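Dehydrogenase (Sinorhizobium meliloti, PDB 3UOE) probably acts as an oxidoreductase of the LDH2/MDH2 (malate/L-lactate dehydrogenase) family, its substrate not established. Local coordinates at residues T179-A183 with L195-S200; I134-M140 with A282-D286. All coordinates share one frame; numbering follows the deposited sequence.

Two antiparallel strand pairings at very different sequence separations join neighbouring strands of one mixed sheet. From the N terminus, the chain first lays down strand 129-137 and the turn after it, which waits for a partner more than 140 residues further on. Before that partner arrives, the chain passes through strand 156-161 and the hairpin of strands 182-186 and 193-197, where contact 1 closes a short loop of 11 residues. Strand 285-291 then enters between strands 129-137 and 156-161, and contact 2 closes the long loop with contact 1 nested inside it. The two contact centres lie about 16 Å apart, the nearest atoms about 6 Å, without touching.

Contact 1 of 2, residues T179-A183 with L195-S200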
ATOM      1  N   THR A 179       3.460   4.975 -12.671  1.00  5.44           N
ATOM      2  CA  THR A 179       4.436   5.030 -11.587  1.00  6.75           C
ATOM      3  C   THR A 179       3.765   4.859 -10.222  1.00  6.13           C
ATOM      4  O   THR A 179       4.413   4.492  -9.245  1.00  7.24           O
ATOM      5  CB  THR A 179       5.269   6.327 -11.625  1.00  9.26           C
ATOM      6  OG1 THR A 179       4.395   7.457 -11.663  1.00  8.20           O
ATOM      7  CG2 THR A 179       6.172   6.346 -12.852  1.00  9.41           C
ATOM      8  N   ASN A 180       2.464   5.147 -10.174  1.00  7.13           N
ATOM      9  CA  ASN A 180       1.570   4.773  -9.062  1.00  6.50           C
ATOM     10  C   ASN A 180       2.127   4.866  -7.651  1.00  8.23           C
ATOM     11  O   ASN A 180       2.307   3.847  -6.977  1.00  8.18           O
ATOM     12  CB  ASN A 180       0.991   3.375  -9.282  1.00  6.02           C
ATOM     13  CG  ASN A 180       0.233   3.270 -10.583  1.00  6.42           C
ATOM     14  OD1 ASN A 180       0.113   4.256 -11.320  1.00  5.85           O
ATOM     15  ND2 ASN A 180      -0.286   2.078 -10.879  1.00  6.12           N
ATOM     16  N   PRO A 181       2.368   6.095  -7.191  1.00  7.41           N
ATOM     17  CA  PRO A 181       2.808   6.320  -5.817  1.00  7.03           C
ATOM     18  C   PRO A 181       1.651   6.125  -4.839  1.00  9.81           C
ATOM     19  O   PRO A 181       0.474   6.345  -5.178  1.00  6.00           O
ATOM     20  CB  PRO A 181       3.217   7.799  -5.805  1.00  7.15           C
ATOM     21  CG  PRO A 181       2.811   8.374  -7.128  1.00  7.69           C
ATOM     22  CD  PRO A 181       2.049   7.343  -7.899  1.00  6.54           C
ATOM     23  N   VAL A 182       1.998   5.708  -3.626  1.00  9.38           N
ATOM     24  CA  VAL A 182       1.082   5.787  -2.508  1.00  7.75           C
ATOM     25  C   VAL A 182       1.773   6.520  -1.364  1.00  8.63           C
ATOM     26  O   VAL A 182       2.947   6.295  -1.092  1.00  9.37           O
ATOM     27  CB  VAL A 182       0.637   4.403  -2.040  1.00  8.12           C
ATOM     28  CG1 VAL A 182       1.849   3.538  -1.713  1.00  9.57           C
ATOM     29  CG2 VAL A 182      -0.277   4.537  -0.831  1.00  7.73           C
ATOM     30  N   ALA A 183       1.045   7.418  -0.711  1.00  8.91           N
ATOM     31  CA  ALA A 183       1.570   8.111   0.461  1.00  6.94           C
ATOM     32  C   ALA A 183       0.700   7.844   1.693  1.00  7.64           C
ATOM     33  O   ALA A 183      -0.530   7.779   1.602  1.00  6.90           O
ATOM     34  CB  ALA A 183       1.688   9.601   0.190  1.00  6.38           C
ATOM     35  N   LEU A 195       5.022   8.573   4.913  1.00  7.97           N
ATOM     36  CA  LEU A 195       5.533   7.660   3.900  1.00  8.23           C
ATOM     37  C   LEU A 195       5.036   8.083   2.526  1.00  9.63           C
ATOM     38  O   LEU A 195       3.852   8.362   2.359  1.00  9.47           O
ATOM     39  CB  LEU A 195       5.055   6.239   4.186  1.00  8.63           C
ATOM     40  CG  LEU A 195       5.494   5.150   3.203  1.00  9.51           C
ATOM     41  CD1 LEU A 195       6.999   4.891   3.307  1.00  7.63           C
ATOM     42  CD2 LEU A 195       4.701   3.869   3.441  1.00  7.90           C
ATOM     43  N   ASP A 196       5.945   8.123   1.553  1.00  9.71           N
ATOM     44  CA  ASP A 196       5.617   8.461   0.167  1.00 11.12           C
ATOM     45  C   ASP A 196       6.533   7.659  -0.749  1.00 12.89           C
ATOM     46  O   ASP A 196       7.743   7.832  -0.728  1.00 12.79           O
ATOM     47  CB  ASP A 196       5.818   9.960  -0.081  1.00 11.04           C
ATOM     48  CG  ASP A 196       5.389  10.396  -1.480  1.00 12.35           C
ATOM     49  OD1 ASP A 196       4.808   9.577  -2.231  1.00 12.31           O
ATOM     50  OD2 ASP A 196       5.628  11.574  -1.826  1.00 12.01           O
ATOM     51  N   LEU A 197       5.970   6.764  -1.544  1.00 15.51           N
ATOM     52  CA  LEU A 197       6.817   5.945  -2.393  1.00 16.06           C
ATOM     53  C   LEU A 197       6.169   5.583  -3.718  1.00 15.18           C
ATOM     54  O   LEU A 197       4.998   5.211  -3.777  1.00 13.82           O
ATOM     55  CB  LEU A 197       7.209   4.681  -1.649  1.00 15.95           C
ATOM     56  CG  LEU A 197       6.013   3.815  -1.296  1.00 14.78           C
ATOM     57  CD1 LEU A 197       6.010   2.581  -2.169  1.00 13.82           C
ATOM     58  CD2 LEU A 197       6.098   3.432   0.161  1.00 15.10           C
ATOM     59  N   ALA A 198       6.948   5.711  -4.783  1.00 16.65           N
ATOM     60  CA  ALA A 198       6.548   5.205  -6.078  1.00 12.99           C
ATOM     61  C   ALA A 198       6.701   3.699  -6.035  1.00 12.73           C
ATOM     62  O   ALA A 198       7.634   3.175  -5.414  1.00 13.40           O
ATOM     63  CB  ALA A 198       7.422   5.795  -7.181  1.00 11.81           C
ATOM     64  N   THR A 199       5.782   3.000  -6.687  1.00  9.30           N
ATOM     65  CA  THR A 199       5.886   1.556  -6.793  1.00  9.04           C
ATOM     66  C   THR A 199       6.804   1.175  -7.950  1.00  9.72           C
ATOM     67  O   THR A 199       7.086  -0.007  -8.167  1.00 10.08           O
ATOM     68  CB  THR A 199       4.494   0.908  -6.946  1.00  9.64           C
ATOM     69  OG1 THR A 199       3.762   1.588  -7.967  1.00  6.74           O
ATOM     70  CG2 THR A 199       3.724   1.026  -5.642  1.00  8.42           C
ATOM     71  N   SER A 200       7.261   2.177  -8.701  1.00  9.66           N
ATOM     72  CA  SER A 200       8.321   1.953  -9.677  1.00  9.72           C
ATOM     73  C   SER A 200       9.672   2.105  -8.975  1.00 11.36           C
ATOM     74  O   SER A 200       9.764   2.721  -7.914  1.00 12.33           O
ATOM     75  CB  SER A 200       8.209   2.918 -10.856  1.00  9.47           C
ATOM     76  OG  SER A 200       8.234   4.266 -10.419  1.00 12.56           O
TER
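Residues 179-183 and 195-200 run antiparallel, with Val182 and Leu197 as a hydrogen-bonded pair: Val182 N reaches Leu197 O at 3.0 Å, and Leu197 N returns to Val182 O at 3.1 Å. On the face of this pair, the two side chains lie side by side and point the same way, Val182 CG1 being 4.2 Å from Leu197 CG. Ala183 and Asp196 form the next, non-hydrogen-bonded pair on the other face, where Ala183 CB sits 3.9 Å from Asp196 OD1. Further along, at Thr199, the contact continues with two more bonds. Thr199 N binds Thr179 O at 3.3 Å. A chi1 of 49° holds Thr199 OG1 between its own N and carbonyl carbon, in position to donate to Asn180 O at 2.9 Å from above the carbonyl plane. The two bonds hold consecutive carbonyls through one residue. The amide of Asn180 leads away instead, its ND2 bonded to Gly253 O and Glu257 OE1, in helix 246-264, which also packs through Ile256 on Val182. Lys248 NZ of the second subunit bonds Ala198 O and that lysine also packs on Leu197, so strand 193-197, outermost in the mixed sheet within this chain, faces the other subunit as the second strand of a beta hairpin.

Contact 2 of 2, residues I134-M140 with A282-D286; sequences IRNANHM and ANKGD
Ile134 and Asp286 meet as an antiparallel hydrogen-bonded pair: Ile134 N gives a nearly straight bond to Asp286 O (2.8 Å, 171° at the hydrogen), and Asp286 N binds Ile134 O in return. On the same face Ile134 CG2 lies 3.5 Å from Asp286 OD1. Towards Asn136, water joins the two backbones. One water accepts from Asn136 N and donates to Lys284 O; a second donates to both Asn136 OD1 and Ala282 O, while Asn136 ND2 turns to Asp103 OD1. This is the join of strands 129-137 and 285-291, neighbours inside the mixed sheet, close to where the chain turns a corner at Asn136. Across that turn reaches Lys284, whose chain starts away from residues 134-140 and bends at chi2 (-64°) and again at chi4, bringing Lys284 NZ back to Asn138 O at 2.7 Å. The donor stands 72° out of that carbonyl plane. Lys284 NZ also forms a salt bridge at 3.3 Å with Asp286 OD2, weak as a hydrogen bond, and a weak bond to a third water, which accepts from Met140 N as well. Asp286 OD2 has a stronger partner in Ser161 OG, and selenomethionine Met140 approaches the carboxylate from the opposite direction, Met140 CE 3.5 Å from Asp286 OD1. Asn138 points its own amide elsewhere, OD1 accepting from Arg78 NE and ND2 donating to Gly107 O.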
ATOM      1  N   ILE A 134     -10.989  11.039  -7.312  1.00  6.60           N
ATOM      2  CA  ILE A 134     -10.859  12.161  -8.237  1.00  5.78           C
ATOM      3  C   ILE A 134     -10.514  11.719  -9.648  1.00  6.37           C
ATOM      4  O   ILE A 134      -9.642  10.877  -9.849  1.00  6.14           O
ATOM      5  CB  ILE A 134      -9.731  13.127  -7.778  1.00  7.96           C
ATOM      6  CG1 ILE A 134      -9.971  13.609  -6.344  1.00  6.58           C
ATOM      7  CG2 ILE A 134      -9.590  14.299  -8.740  1.00  5.14           C
ATOM      8  CD1 ILE A 134      -8.698  14.054  -5.645  1.00  6.41           C
ATOM      9  N   ARG A 135     -11.199  12.307 -10.622  1.00  5.90           N
ATOM     10  CA  ARG A 135     -10.885  12.108 -12.029  1.00  5.52           C
ATOM     11  C   ARG A 135     -10.760  13.484 -12.666  1.00  5.62           C
ATOM     12  O   ARG A 135     -11.101  14.488 -12.042  1.00  5.84           O
ATOM     13  CB  ARG A 135     -11.984  11.295 -12.729  1.00  4.94           C
ATOM     14  CG  ARG A 135     -13.311  12.034 -12.871  1.00  5.86           C
ATOM     15  CD  ARG A 135     -14.454  11.082 -13.206  1.00  5.92           C
ATOM     16  NE  ARG A 135     -15.711  11.785 -13.446  1.00  8.03           N
ATOM     17  CZ  ARG A 135     -16.594  12.110 -12.500  1.00  9.59           C
ATOM     18  NH1 ARG A 135     -16.368  11.801 -11.225  1.00  8.18           N
ATOM     19  NH2 ARG A 135     -17.707  12.759 -12.828  1.00 12.34           N
ATOM     20  N   ASN A 136     -10.256  13.532 -13.895  1.00  7.05           N
ATOM     21  CA  ASN A 136     -10.223  14.771 -14.666  1.00  6.20           C
ATOM     22  C   ASN A 136      -9.553  15.916 -13.904  1.00  5.80           C
ATOM     23  O   ASN A 136     -10.026  17.058 -13.930  1.00  5.95           O
ATOM     24  CB  ASN A 136     -11.647  15.152 -15.098  1.00  6.38           C
ATOM     25  CG  ASN A 136     -11.675  16.146 -16.255  1.00  7.41           C
ATOM     26  OD1 ASN A 136     -10.759  16.200 -17.073  1.00  5.90           O
ATOM     27  ND2 ASN A 136     -12.745  16.931 -16.329  1.00  7.74           N
ATOM     28  N   ALA A 137      -8.456  15.593 -13.220  1.00  5.42           N
ATOM     29  CA  ALA A 137      -7.592  16.590 -12.585  1.00  5.14           C
ATOM     30  C   ALA A 137      -6.156  16.447 -13.090  1.00  5.36           C
ATOM     31  O   ALA A 137      -5.748  15.373 -13.504  1.00  5.30           O
ATOM     32  CB  ALA A 137      -7.631  16.452 -11.068  1.00  3.65           C
ATOM     33  N   ASN A 138      -5.389  17.530 -13.039  1.00  5.14           N
ATOM     34  CA  ASN A 138      -3.999  17.488 -13.448  1.00  4.71           C
ATOM     35  C   ASN A 138      -3.088  16.913 -12.378  1.00  5.20           C
ATOM     36  O   ASN A 138      -3.521  16.530 -11.297  1.00  4.43           O
ATOM     37  CB  ASN A 138      -3.487  18.872 -13.866  1.00  5.99           C
ATOM     38  CG  ASN A 138      -3.974  19.282 -15.241  1.00  8.00           C
ATOM     39  OD1 ASN A 138      -3.267  19.109 -16.243  1.00  7.35           O
ATOM     40  ND2 ASN A 138      -5.190  19.821 -15.303  1.00  6.75           N
ATOM     41  N   HIS A 139      -1.808  16.877 -12.711  1.00  6.86           N
ATOM     42  CA  HIS A 139      -0.806  16.153 -11.947  1.00  7.92           C
ATOM     43  C   HIS A 139      -0.746  16.660 -10.516  1.00  7.31           C
ATOM     44  O   HIS A 139      -0.782  17.868 -10.274  1.00  7.39           O
ATOM     45  CB  HIS A 139       0.553  16.294 -12.642  1.00  7.50           C
ATOM     46  CG  HIS A 139       1.604  15.375 -12.111  1.00  9.08           C
ATOM     47  ND1 HIS A 139       2.573  15.788 -11.223  1.00  8.00           N
ATOM     48  CD2 HIS A 139       1.851  14.067 -12.352  1.00 10.31           C
ATOM     49  CE1 HIS A 139       3.364  14.773 -10.935  1.00  7.73           C
ATOM     50  NE2 HIS A 139       2.944  13.715 -11.600  1.00  8.01           N
HETATM   51  N   MSE A 140      -0.650  15.722  -9.578  1.00  7.11           N
HETATM   52  CA  MSE A 140      -0.740  16.008  -8.149  1.00  8.10           C
HETATM   53  C   MSE A 140       0.582  16.437  -7.535  1.00  7.83           C
HETATM   54  O   MSE A 140       0.626  16.943  -6.411  1.00  6.93           O
HETATM   55  CB  MSE A 140      -1.226  14.757  -7.414  1.00  7.48           C
HETATM   56  CG  MSE A 140      -2.664  14.437  -7.696  1.00  9.05           C
HETATM   57 SE   MSE A 140      -3.772  15.873  -6.985  1.00 25.93          SE
HETATM   58  CE  MSE A 140      -5.312  15.669  -8.203  1.00  8.44           C
ATOM     59  N   ALA A 282      -5.859  15.442 -19.084  1.00  6.80           N
ATOM     60  CA  ALA A 282      -5.330  14.602 -18.019  1.00  6.74           C
ATOM     61  C   ALA A 282      -6.432  13.619 -17.608  1.00  6.06           C
ATOM     62  O   ALA A 282      -7.499  14.038 -17.174  1.00  7.31           O
ATOM     63  CB  ALA A 282      -4.882  15.456 -16.855  1.00  5.28           C
ATOM     64  N   ASN A 283      -6.198  12.322 -17.787  1.00  5.56           N
ATOM     65  CA  ASN A 283      -7.248  11.322 -17.543  1.00  5.35           C
ATOM     66  C   ASN A 283      -6.823  10.203 -16.587  1.00  5.47           C
ATOM     67  O   ASN A 283      -7.354   9.092 -16.634  1.00  4.60           O
ATOM     68  CB  ASN A 283      -7.753  10.725 -18.863  1.00  5.34           C
ATOM     69  CG  ASN A 283      -6.650  10.045 -19.649  1.00  5.43           C
ATOM     70  OD1 ASN A 283      -5.474  10.254 -19.380  1.00  5.41           O
ATOM     71  ND2 ASN A 283      -7.026   9.214 -20.616  1.00  5.60           N
ATOM     72  N   LYS A 284      -5.843  10.508 -15.740  1.00  5.80           N
ATOM     73  CA  LYS A 284      -5.439   9.626 -14.656  1.00  5.42           C
ATOM     74  C   LYS A 284      -6.389   9.852 -13.467  1.00  6.25           C
ATOM     75  O   LYS A 284      -7.276  10.716 -13.528  1.00  6.79           O
ATOM     76  CB  LYS A 284      -3.970   9.889 -14.275  1.00  5.76           C
ATOM     77  CG  LYS A 284      -3.752  10.861 -13.126  1.00  7.42           C
ATOM     78  CD  LYS A 284      -4.217  12.251 -13.435  1.00  7.84           C
ATOM     79  CE  LYS A 284      -4.574  13.015 -12.149  1.00  9.40           C
ATOM     80  NZ  LYS A 284      -3.447  13.810 -11.646  1.00  8.69           N
ATOM     81  N   GLY A 285      -6.232   9.071 -12.403  1.00  5.54           N
ATOM     82  CA  GLY A 285      -7.087   9.211 -11.237  1.00  4.71           C
ATOM     83  C   GLY A 285      -6.292   9.365  -9.953  1.00  6.74           C
ATOM     84  O   GLY A 285      -5.086   9.121  -9.928  1.00  6.33           O
ATOM     85  N   ASP A 286      -6.976   9.778  -8.888  1.00  7.55           N
ATOM     86  CA  ASP A 286      -6.372   9.935  -7.566  1.00  6.31           C
ATOM     87  C   ASP A 286      -7.387   9.516  -6.520  1.00  6.06           C
ATOM     88  O   ASP A 286      -8.585   9.695  -6.706  1.00  5.23           O
ATOM     89  CB  ASP A 286      -5.955  11.382  -7.295  1.00  6.24           C
ATOM     90  CG  ASP A 286      -5.619  12.142  -8.565  1.00  9.21           C
ATOM     91  OD1 ASP A 286      -6.563  12.603  -9.241  1.00  8.90           O
ATOM     92  OD2 ASP A 286      -4.418  12.269  -8.890  1.00  9.82           O
TER
HETATM   93  O   HOH W   1      -9.459  11.228 -15.000  1.00  5.55           O
HETATM   94  O   HOH W   2      -8.209  16.694 -17.095  1.00  8.63           O
HETATM   95  O   HOH W   3      -0.709  12.839 -10.152  1.00  7.46           O